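Local coordinates for 52 protein (Murid herpesvirus 4, PDB 2H3R) that is probably a tegument protein of the gammaherpesvirus particle and assembles here as a pair of chains, at residues S74-A79 / S87-L92. Sequence-based numbering, arbitrary orientation.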
loop_
_atom_site.group_PDB
_atom_site.type_symbol
_atom_site.label_atom_id
_atom_site.label_comp_id
_atom_site.label_asym_id
_atom_site.label_seq_id
_atom_site.Cartn_x
_atom_site.Cartn_y
_atom_site.Cartn_z
ATOM N N SER A 74 6.916 -9.270 -6.123
ATOM C CA SER A 74 7.072 -10.652 -5.696
ATOM C C SER A 74 6.546 -11.657 -6.732
ATOM O O SER A 74 7.223 -12.629 -7.068
ATOM C CB SER A 74 6.334 -10.854 -4.365
ATOM O OG SER A 74 6.434 -12.190 -3.896
ATOM N N ARG A 75 5.334 -11.419 -7.233
ATOM C CA ARG A 75 4.710 -12.313 -8.204
ATOM C C ARG A 75 5.187 -12.197 -9.650
ATOM O O ARG A 75 4.930 -13.087 -10.458
ATOM C CB ARG A 75 3.195 -12.134 -8.173
ATOM C CG ARG A 75 2.602 -12.482 -6.841
ATOM C CD ARG A 75 1.101 -12.492 -6.857
ATOM N NE ARG A 75 0.580 -12.492 -5.496
ATOM C CZ ARG A 75 -0.712 -12.531 -5.187
ATOM N NH1 ARG A 75 -1.629 -12.578 -6.142
ATOM N NH2 ARG A 75 -1.091 -12.506 -3.914
ATOM N N ALA A 76 5.872 -11.112 -9.981
ATOM C CA ALA A 76 6.350 -10.918 -11.338
ATOM C C ALA A 76 7.768 -11.423 -11.481
ATOM O O ALA A 76 8.283 -11.528 -12.594
ATOM C CB ALA A 76 6.298 -9.443 -11.701
ATOM N N ALA A 77 8.398 -11.733 -10.351
ATOM C CA ALA A 77 9.781 -12.200 -10.341
ATOM C C ALA A 77 10.083 -13.339 -11.312
ATOM O O ALA A 77 11.155 -13.374 -11.916
ATOM C CB ALA A 77 10.173 -12.612 -8.937
ATOM N N LYS A 78 9.141 -14.265 -11.471
ATOM C CA LYS A 78 9.360 -15.398 -12.360
ATOM C C LYS A 78 9.411 -15.034 -13.846
ATOM O O LYS A 78 10.004 -15.765 -14.640
ATOM C CB LYS A 78 8.295 -16.472 -12.123
ATOM C CG LYS A 78 6.871 -16.060 -12.438
ATOM C CD LYS A 78 5.925 -17.258 -12.317
ATOM C CE LYS A 78 4.476 -16.865 -12.587
ATOM N NZ LYS A 78 3.535 -18.028 -12.530
ATOM N N ALA A 79 8.793 -13.916 -14.221
ATOM C CA ALA A 79 8.799 -13.492 -15.622
ATOM C C ALA A 79 10.229 -13.169 -16.067
ATOM O O ALA A 79 11.040 -12.657 -15.290
ATOM C CB ALA A 79 7.886 -12.286 -15.814
ATOM N N SER A 87 2.126 -10.191 -19.611
ATOM C CA SER A 87 1.068 -11.180 -19.520
ATOM C C SER A 87 0.711 -11.452 -18.059
ATOM O O SER A 87 -0.458 -11.471 -17.687
ATOM C CB SER A 87 1.525 -12.472 -20.199
ATOM O OG SER A 87 0.708 -13.564 -19.830
ATOM N N LEU A 88 1.732 -11.647 -17.238
ATOM C CA LEU A 88 1.539 -11.922 -15.828
ATOM C C LEU A 88 0.876 -10.761 -15.091
ATOM O O LEU A 88 -0.063 -10.958 -14.320
ATOM C CB LEU A 88 2.892 -12.262 -15.194
ATOM C CG LEU A 88 2.981 -12.629 -13.712
ATOM C CD1 LEU A 88 4.304 -13.338 -13.469
ATOM C CD2 LEU A 88 2.858 -11.381 -12.845
ATOM N N LEU A 89 1.366 -9.554 -15.328
ATOM C CA LEU A 89 0.816 -8.377 -14.669
ATOM C C LEU A 89 -0.667 -8.226 -14.945
ATOM O O LEU A 89 -1.465 -8.060 -14.028
ATOM C CB LEU A 89 1.548 -7.116 -15.136
ATOM C CG LEU A 89 3.016 -7.003 -14.732
ATOM C CD1 LEU A 89 3.689 -5.883 -15.521
ATOM C CD2 LEU A 89 3.111 -6.760 -13.234
ATOM N N GLN A 90 -1.032 -8.287 -16.217
ATOM C CA GLN A 90 -2.424 -8.131 -16.608
ATOM C C GLN A 90 -3.361 -9.090 -15.878
ATOM O O GLN A 90 -4.421 -8.689 -15.408
ATOM C CB GLN A 90 -2.550 -8.282 -18.122
ATOM C CG GLN A 90 -1.753 -7.228 -18.887
ATOM C CD GLN A 90 -2.253 -7.033 -20.303
ATOM O OE1 GLN A 90 -1.737 -6.193 -21.049
ATOM N NE2 GLN A 90 -3.267 -7.805 -20.686
ATOM N N SER A 91 -2.953 -10.347 -15.767
ATOM C CA SER A 91 -3.763 -11.355 -15.100
ATOM C C SER A 91 -3.753 -11.260 -13.575
ATOM O O SER A 91 -4.440 -12.034 -12.901
ATOM C CB SER A 91 -3.287 -12.739 -15.519
ATOM O OG SER A 91 -2.129 -12.629 -16.311
ATOM N N LEU A 92 -2.986 -10.317 -13.036
ATOM C CA LEU A 92 -2.881 -10.132 -11.590
ATOM C C LEU A 92 -4.086 -9.535 -10.902
ATOM O O LEU A 92 -4.627 -8.517 -11.339
ATOM C CB LEU A 92 -1.704 -9.223 -11.239
ATOM C CG LEU A 92 -0.288 -9.761 -11.180
ATOM C CD1 LEU A 92 0.601 -8.688 -10.553
ATOM C CD2 LEU A 92 -0.259 -11.046 -10.363
#
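Leu88 reaches across to the backbone of Arg75 and Ala76 and contributes the largest share of the contact, its isobutyl group pointing end-on at the last part of helix 46-76. A chi1 of -179°, which sets CG beside the carbonyl carbon, carries both methyls to the Arg75 carbonyl oxygen and to within 3.8 Å of Ala76 CA. CD1 also lies alongside the Lys78 methylenes, 3.6 Å from Lys78 CE; CD2 also meets Ala76 CB at 4.1 Å. Lys78 leaves its backbone with CG between N and the carbonyl carbon (chi1 64°) and is extended from there, which lays its methylenes slantwise across the Leu88 tip. Arg75 sends out another long chain, also extended; its CD touches Leu92 CD2 at 4.0 Å, so the contact uses the methylene part rather than the guanidinium. Two small methyls complete the apolar patch: Ala76 CB lies 4.4 Å from Leu89 CD2, and Ala79 CB lies at the same 4.4 Å from Leu88 CD1. Contact between the segments is thus essentially van der Waals, with aliphatic parts of charged residues at its margin, Ala76, Ala79, Leu89 and Leu92 on its buried side and Leu88 only partly covered. A type I turn from Ala76 to Ala79, with Ala79 N bonded to Ala76 O at 2.9 Å, follows near the end of the long helix, and helix 82-90 comes back to pack against it. Ala76 and Ala79 also touch Leu85 of that short helix, while Leu89 and Leu92 reach Val72 in helix 46-76. Beyond them the second subunit closes in, its Ile53 against Ala76 and its Ser56 against Leu89, and Leu92, which makes backbone hydrogen bonds to that subunit, leads directly into strand 93-99.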